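Local atomic coordinates of hypothetical 39.9 kDa protein (Saccharomyces cerevisiae, PDB entry 2GA8), a protein that acts as an ATP-dependent kinase that could take part in assembly of the endoplasmic reticulum membrane. Residues A[132-137]-A[196-201]; A[159-164]-A[188-193]; A[237-242]-A[252-257]. All coordinates share one frame; numbering follows the deposited sequence.

Contact 1. Residues A[132-137]-A[196-201]; sequences NAIRIA and LQLCKI. With SO4 (sulfate ion), chain I.
Ile134, Leu198 and Ile201 carry an apolar contact that no hydrogen bond crosses. The delta methyl of Ile134 does most of the touching: its CD1 lies 3.6 Å from Leu198 CB and so presses on the root of that side chain, close to the helix backbone, while the two side chains pass each other at a slant. The leucine thus meets the strand through its CB rather than its methyls. Further along, Ile136 and Ile201 reach toward each other tip to tip, with Ile136 CD1 4.1 Å from Ile201 CD1. With chi2 extended in both, the delta methyls form the ends that meet. Ile201 CD1 also borders Ile134, lying 4.4 Å from its CG2 and thus bridging the two strand residues.

A polar interaction of the helix lies away from the strand. Lys200 runs out extended and its NZ donates a hydrogen bond of 2.8 Å to O2 of a sulfate ion, probably from the crystallisation liquor, to which Lys279 also binds.

Strand 134-136 and helix 196-201 run 29° from parallel, their axes 10.5 Å apart, a spacing suited to a helix packed on a sheet. Strands 123-125 and 237-243 flank strand 134-136 in the mixed sheet; Leu198 and Ile201 reach on to Val239 and Ile237, and helix 275-285 packs against Leu196 and Cys199.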
# COMPACT_ATOMS: atom_id res chain seq x y z
N ASN A 132 1.77 -1.40 12.95
CA ASN A 132 1.25 -1.06 11.63
C ASN A 132 0.82 0.40 11.58
O ASN A 132 0.02 0.80 10.73
CB ASN A 132 0.05 -1.94 11.28
CG ASN A 132 0.36 -3.42 11.41
OD1 ASN A 132 -0.30 -4.14 12.14
ND2 ASN A 132 1.37 -3.88 10.68
N ALA A 133 1.35 1.20 12.49
CA ALA A 133 0.99 2.61 12.55
C ALA A 133 1.36 3.41 11.31
O ALA A 133 2.39 3.16 10.67
CB ALA A 133 1.64 3.27 13.79
N ILE A 134 0.50 4.36 10.98
CA ILE A 134 0.71 5.29 9.87
C ILE A 134 1.09 6.56 10.62
O ILE A 134 0.48 6.88 11.64
CB ILE A 134 -0.60 5.55 9.10
CG1 ILE A 134 -1.04 4.28 8.37
CG2 ILE A 134 -0.40 6.71 8.11
CD1 ILE A 134 -2.48 4.33 7.87
N ARG A 135 2.10 7.28 10.14
CA ARG A 135 2.53 8.50 10.81
C ARG A 135 2.43 9.70 9.90
O ARG A 135 2.83 9.65 8.74
CB ARG A 135 3.97 8.35 11.33
CG ARG A 135 4.10 7.32 12.44
CD ARG A 135 5.47 7.35 13.09
NE ARG A 135 5.53 6.48 14.26
CZ ARG A 135 5.41 5.16 14.21
NH1 ARG A 135 5.23 4.54 13.05
NH2 ARG A 135 5.46 4.45 15.33
N ILE A 136 1.87 10.78 10.43
CA ILE A 136 1.70 12.01 9.66
C ILE A 136 2.45 13.15 10.34
O ILE A 136 2.27 13.39 11.53
CB ILE A 136 0.20 12.37 9.55
CG1 ILE A 136 -0.58 11.15 9.06
CG2 ILE A 136 0.01 13.54 8.60
CD1 ILE A 136 -2.08 11.34 9.07
N ALA A 137 3.29 13.84 9.58
CA ALA A 137 4.07 14.94 10.13
C ALA A 137 3.42 16.30 9.85
O ALA A 137 2.20 16.40 9.79
CB ALA A 137 5.48 14.91 9.55
N LEU A 196 -7.09 0.33 5.13
CA LEU A 196 -8.23 1.05 4.58
C LEU A 196 -8.10 2.52 5.00
O LEU A 196 -8.39 3.42 4.22
CB LEU A 196 -9.54 0.47 5.12
CG LEU A 196 -10.82 1.23 4.72
CD1 LEU A 196 -10.92 1.29 3.20
CD2 LEU A 196 -12.04 0.53 5.32
N GLN A 197 -7.64 2.76 6.23
CA GLN A 197 -7.49 4.12 6.71
C GLN A 197 -6.43 4.85 5.88
O GLN A 197 -6.57 6.04 5.60
CB GLN A 197 -7.10 4.14 8.19
CG GLN A 197 -7.22 5.51 8.84
CD GLN A 197 -8.60 6.13 8.68
OE1 GLN A 197 -9.62 5.45 8.83
NE2 GLN A 197 -8.65 7.43 8.40
N LEU A 198 -5.37 4.15 5.48
CA LEU A 198 -4.36 4.79 4.64
C LEU A 198 -5.02 5.18 3.32
O LEU A 198 -4.76 6.25 2.78
CB LEU A 198 -3.18 3.84 4.37
CG LEU A 198 -2.14 4.34 3.36
CD1 LEU A 198 -1.51 5.63 3.85
CD2 LEU A 198 -1.07 3.26 3.15
N CYS A 199 -5.88 4.31 2.80
CA CYS A 199 -6.56 4.61 1.54
C CYS A 199 -7.48 5.81 1.67
O CYS A 199 -7.59 6.60 0.73
CB CYS A 199 -7.34 3.39 1.04
SG CYS A 199 -6.26 2.04 0.55
N LYS A 200 -8.13 5.98 2.82
CA LYS A 200 -9.01 7.14 3.03
C LYS A 200 -8.16 8.41 3.09
O LYS A 200 -8.57 9.47 2.60
CB LYS A 200 -9.79 7.00 4.33
CG LYS A 200 -10.79 5.86 4.36
CD LYS A 200 -11.64 5.92 5.62
CE LYS A 200 -12.75 4.89 5.60
NZ LYS A 200 -13.61 5.01 6.81
N ILE A 201 -6.99 8.30 3.70
CA ILE A 201 -6.07 9.43 3.82
C ILE A 201 -5.59 9.80 2.42
O ILE A 201 -5.55 10.98 2.05
CB ILE A 201 -4.87 9.07 4.72
CG1 ILE A 201 -5.33 9.00 6.18
CG2 ILE A 201 -3.74 10.08 4.53
CD1 ILE A 201 -4.26 8.52 7.14
S SO4 I . -16.10 2.32 7.23
O1 SO4 I . -15.19 1.17 7.45
O2 SO4 I . -15.64 3.46 8.04
O3 SO4 I . -16.10 2.69 5.81
O4 SO4 I . -17.47 1.95 7.65

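Contact 2. Residues A[159-164]-A[188-193]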
# COMPACT_ATOMS: atom_id res chain seq x y z
N VAL A 159 3.51 1.60 -2.20
CA VAL A 159 2.97 1.29 -0.89
C VAL A 159 2.73 -0.21 -0.88
O VAL A 159 1.74 -0.70 -1.43
CB VAL A 159 1.62 2.00 -0.62
CG1 VAL A 159 0.99 1.45 0.67
CG2 VAL A 159 1.83 3.50 -0.49
N PRO A 160 3.66 -0.97 -0.30
CA PRO A 160 3.47 -2.42 -0.25
C PRO A 160 2.48 -2.72 0.87
O PRO A 160 2.48 -2.05 1.90
CB PRO A 160 4.87 -2.95 0.07
CG PRO A 160 5.79 -1.86 -0.44
CD PRO A 160 5.06 -0.62 0.02
N MET A 161 1.64 -3.72 0.67
CA MET A 161 0.65 -4.09 1.67
C MET A 161 1.34 -4.82 2.83
O MET A 161 0.82 -4.89 3.94
CB MET A 161 -0.40 -4.99 1.02
CG MET A 161 -1.69 -5.15 1.79
SD MET A 161 -2.79 -6.26 0.88
CE MET A 161 -2.32 -7.77 1.56
N ASP A 162 2.53 -5.34 2.56
CA ASP A 162 3.33 -6.10 3.53
C ASP A 162 3.54 -5.43 4.89
O ASP A 162 3.60 -6.11 5.92
CB ASP A 162 4.69 -6.43 2.93
CG ASP A 162 4.58 -7.26 1.68
OD1 ASP A 162 4.36 -8.49 1.79
OD2 ASP A 162 4.71 -6.68 0.58
N GLY A 163 3.69 -4.11 4.89
CA GLY A 163 3.91 -3.40 6.13
C GLY A 163 2.71 -3.44 7.06
O GLY A 163 2.82 -3.08 8.23
N PHE A 164 1.57 -3.89 6.55
CA PHE A 164 0.37 -3.96 7.37
C PHE A 164 0.11 -5.36 7.89
O PHE A 164 -0.95 -5.65 8.45
CB PHE A 164 -0.81 -3.43 6.56
CG PHE A 164 -0.78 -1.94 6.41
CD1 PHE A 164 -1.44 -1.12 7.32
CD2 PHE A 164 -0.01 -1.34 5.41
CE1 PHE A 164 -1.34 0.27 7.24
CE2 PHE A 164 0.10 0.05 5.32
CZ PHE A 164 -0.57 0.85 6.24
N SER A 188 -7.03 -12.28 6.92
CA SER A 188 -7.24 -11.97 8.32
C SER A 188 -5.98 -11.75 9.15
O SER A 188 -6.07 -11.46 10.34
CB SER A 188 -8.08 -13.08 8.98
OG SER A 188 -7.38 -14.31 8.98
N THR A 189 -4.81 -11.87 8.52
CA THR A 189 -3.56 -11.67 9.25
C THR A 189 -2.89 -10.33 8.93
O THR A 189 -1.69 -10.16 9.16
CB THR A 189 -2.54 -12.82 9.00
OG1 THR A 189 -2.24 -12.93 7.61
CG2 THR A 189 -3.10 -14.14 9.51
N PHE A 190 -3.68 -9.39 8.42
CA PHE A 190 -3.20 -8.05 8.08
C PHE A 190 -4.12 -7.06 8.78
O PHE A 190 -5.31 -7.34 8.98
CB PHE A 190 -3.31 -7.78 6.58
CG PHE A 190 -2.31 -8.51 5.74
CD1 PHE A 190 -1.11 -7.90 5.38
CD2 PHE A 190 -2.58 -9.80 5.28
CE1 PHE A 190 -0.20 -8.56 4.57
CE2 PHE A 190 -1.67 -10.46 4.47
CZ PHE A 190 -0.48 -9.84 4.10
N ASP A 191 -3.59 -5.89 9.14
CA ASP A 191 -4.42 -4.87 9.77
C ASP A 191 -5.17 -4.19 8.61
O ASP A 191 -4.78 -3.11 8.15
CB ASP A 191 -3.56 -3.84 10.51
CG ASP A 191 -4.39 -2.89 11.35
OD1 ASP A 191 -5.61 -2.78 11.10
OD2 ASP A 191 -3.83 -2.25 12.26
N SER A 192 -6.24 -4.83 8.14
CA SER A 192 -7.03 -4.29 7.04
C SER A 192 -7.66 -2.95 7.43
O SER A 192 -7.90 -2.10 6.56
CB SER A 192 -8.13 -5.27 6.63
OG SER A 192 -9.02 -5.51 7.70
N ASN A 193 -7.94 -2.79 8.72
CA ASN A 193 -8.54 -1.57 9.26
C ASN A 193 -7.66 -0.36 8.94
O ASN A 193 -8.12 0.65 8.40
CB ASN A 193 -8.67 -1.64 10.79
CG ASN A 193 -9.33 -2.92 11.29
OD1 ASN A 193 -9.18 -3.99 10.71
ND2 ASN A 193 -10.04 -2.82 12.41
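Met161 meets Phe190 with its terminal methyl, which sits over the centre of one ring face. CE is 3.8 Å from the centroid of the Phe190 ring and 12° off the ring normal, a CH-pi contact; SD stands farther above the same ring in a Met-aromatic contact. The bend of the thioether chain at chi3 (90°) sets the methyl over the ring. At Asp162 it is the backbone that touches, its CA lying at the edge of the Phe190 ring, near its plane; the Asp162 side chain lies about 6 Å from that of Ser38 in the probable ATP-binding loop. Phe164, ending the 3-10 segment, contributes its carbonyl: O accepts from Asp191 N at 2.7 Å in a nearly straight bond (168° at H). Phe190 CA also approaches Phe164 O at 3.3 Å, a CA-H...O contact beside the stronger bond. With an alanine in place of Phe190, the Met161 methyl would probably lose the ring face it rests on, leaving a gap beneath it.

Asp191 is the N-cap of helix 192-206: OD1 accepts from Asn194 N, while OD2 takes a hydrogen bond from Gly128 N. The contact thus joins the loop leaving strand 156-160 of the parallel sheet to the start of that helix. Trp277 of helix 275-285 packs on Met161 and Phe190, while Met161 pairs through its backbone with Glu266 of strand 262-267.

Contact 3. Residues A[237-242]-A[252-257]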
# COMPACT_ATOMS: atom_id res chain seq x y z
N ILE A 237 3.52 11.59 4.82
CA ILE A 237 2.81 10.45 5.37
C ILE A 237 3.79 9.29 5.37
O ILE A 237 4.31 8.92 4.31
CB ILE A 237 1.59 10.08 4.51
CG1 ILE A 237 0.63 11.27 4.45
CG2 ILE A 237 0.89 8.86 5.09
CD1 ILE A 237 -0.47 11.10 3.42
N PHE A 238 4.04 8.72 6.54
CA PHE A 238 4.96 7.60 6.67
C PHE A 238 4.20 6.29 6.86
O PHE A 238 3.34 6.19 7.73
CB PHE A 238 5.89 7.83 7.86
CG PHE A 238 6.81 9.00 7.66
CD1 PHE A 238 8.00 8.84 6.97
CD2 PHE A 238 6.45 10.26 8.12
CE1 PHE A 238 8.83 9.93 6.72
CE2 PHE A 238 7.27 11.36 7.88
CZ PHE A 238 8.46 11.20 7.18
N VAL A 239 4.52 5.31 6.03
CA VAL A 239 3.85 4.03 6.11
C VAL A 239 4.82 2.91 6.46
O VAL A 239 5.98 2.93 6.04
CB VAL A 239 3.12 3.71 4.78
CG1 VAL A 239 2.15 4.84 4.43
CG2 VAL A 239 4.11 3.53 3.66
N PRO A 240 4.36 1.94 7.25
CA PRO A 240 5.20 0.81 7.66
C PRO A 240 5.66 -0.07 6.51
O PRO A 240 5.05 -0.10 5.44
CB PRO A 240 4.32 0.07 8.66
CG PRO A 240 2.94 0.30 8.10
CD PRO A 240 2.98 1.77 7.75
N GLY A 241 6.74 -0.80 6.76
CA GLY A 241 7.28 -1.71 5.77
C GLY A 241 7.44 -3.04 6.47
O GLY A 241 7.19 -3.14 7.67
N PHE A 242 7.84 -4.08 5.75
CA PHE A 242 8.02 -5.38 6.37
C PHE A 242 9.49 -5.77 6.36
O PHE A 242 10.14 -5.75 5.31
CB PHE A 242 7.20 -6.44 5.64
CG PHE A 242 7.05 -7.72 6.42
CD1 PHE A 242 6.12 -7.82 7.45
CD2 PHE A 242 7.86 -8.82 6.15
CE1 PHE A 242 5.99 -8.99 8.19
CE2 PHE A 242 7.74 -9.99 6.89
CZ PHE A 242 6.80 -10.08 7.92
N ASP A 252 7.84 3.64 9.44
CA ASP A 252 8.21 4.60 8.40
C ASP A 252 9.20 4.14 7.33
O ASP A 252 10.26 4.76 7.16
CB ASP A 252 8.76 5.86 9.08
CG ASP A 252 8.00 6.21 10.34
OD1 ASP A 252 6.76 6.14 10.33
OD2 ASP A 252 8.66 6.55 11.35
N GLN A 253 8.86 3.09 6.60
CA GLN A 253 9.74 2.59 5.55
C GLN A 253 9.48 3.29 4.23
O GLN A 253 10.34 3.33 3.35
CB GLN A 253 9.56 1.08 5.38
CG GLN A 253 10.03 0.29 6.58
CD GLN A 253 11.53 0.39 6.79
OE1 GLN A 253 12.02 0.32 7.92
NE2 GLN A 253 12.27 0.54 5.70
N TYR A 254 8.28 3.85 4.09
CA TYR A 254 7.93 4.54 2.87
C TYR A 254 7.31 5.89 3.21
O TYR A 254 6.41 5.97 4.04
CB TYR A 254 6.93 3.70 2.06
CG TYR A 254 7.42 2.30 1.80
CD1 TYR A 254 8.30 2.02 0.76
CD2 TYR A 254 7.03 1.25 2.64
CE1 TYR A 254 8.78 0.73 0.55
CE2 TYR A 254 7.51 -0.04 2.44
CZ TYR A 254 8.38 -0.29 1.40
OH TYR A 254 8.86 -1.57 1.21
N CYS A 255 7.82 6.94 2.59
CA CYS A 255 7.29 8.27 2.82
C CYS A 255 6.56 8.78 1.60
O CYS A 255 7.09 8.76 0.49
CB CYS A 255 8.40 9.27 3.15
SG CYS A 255 7.75 10.96 3.28
N ILE A 256 5.32 9.22 1.81
CA ILE A 256 4.52 9.79 0.74
C ILE A 256 4.45 11.26 1.10
O ILE A 256 3.81 11.64 2.08
CB ILE A 256 3.10 9.19 0.72
CG1 ILE A 256 3.18 7.69 0.44
CG2 ILE A 256 2.25 9.89 -0.33
CD1 ILE A 256 1.86 6.97 0.60
N SER A 257 5.13 12.10 0.32
CA SER A 257 5.18 13.53 0.59
C SER A 257 4.38 14.37 -0.40
O SER A 257 3.71 13.83 -1.28
CB SER A 257 6.63 14.02 0.54
OG SER A 257 7.09 14.05 -0.80
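Ile237 and Ile256 form an antiparallel hydrogen-bonded pair: Ile256 N reaches Ile237 O at 2.7 Å, and Ile237 N donates in return to Ile256 O. Phe238 and Cys255 follow as a non-hydrogen-bonded pair, then Val239 and Tyr254, where Val239 N reaches Tyr254 O at 2.8 Å. Val239 O accepts two donors, Gln253 N at 2.9 Å and Tyr254 N in a longer bond of 3.2 Å; Tyr254 N lies in the carbonyl plane, Gln253 N is tilted 28° from it.

On one face of the ladder Val239 CG2 presses against Tyr254 CB at 3.2 Å, a tight approach made with CG2 in the crowded position between N and the carbonyl carbon (chi1 -56°). The Tyr254 ring turns its edge to Pro240 O, and its CE2 packs on Gly241 CA. On the face bearing Phe238 and Cys255, SG lies obliquely to the phenyl ring, 4.2 Å from its centroid.

This is the beta hairpin of strands 237-243 and 248-256, the latter the outermost strand of the mixed sheet within this chain, and Gln253 and Tyr254 opposite Val239 make a classic beta bulge.

Asp252, just before the bulge, crosses Phe238 at a slant, OD1 3.1 Å from Phe238 CB and its own CB beside ring atom CD1, the ring and carboxylate planes 64° apart; OD2 is hydrogen-bonded to the modified cysteine at position 121. A mercury ion is bound close to the Cys255 side chain. Behind Val239, Ile237 and Ile256 lies helix 192-206, which presents Leu198, Ile201 and Leu202, while Tyr254 packs on Ile158 and Pro160 of strand 156-160.

From the N terminus, the first of the segments in these contacts is strand 134-136, followed by strand 156-160 and the turn at 161-164. Contact 2 closes the shorter loop when 188-193 returns to 159-164; contact 1 closes the longer one around it when helix 192-206 reaches strand 134-136, so contact 2 is nested within contact 1. Contact 3 follows in series as a local hairpin. Helix 192-206 serves both contacts 1 and 2, and Asn132 ND2 bonds to Gly163 O between them. Arg135 O accepts from Phe238 N, making contacts 1 and 3 neighbours in the mixed sheet. Pro160 against Tyr254 and Val159 against Ile256 tie that hairpin to the edge of the parallel sheet.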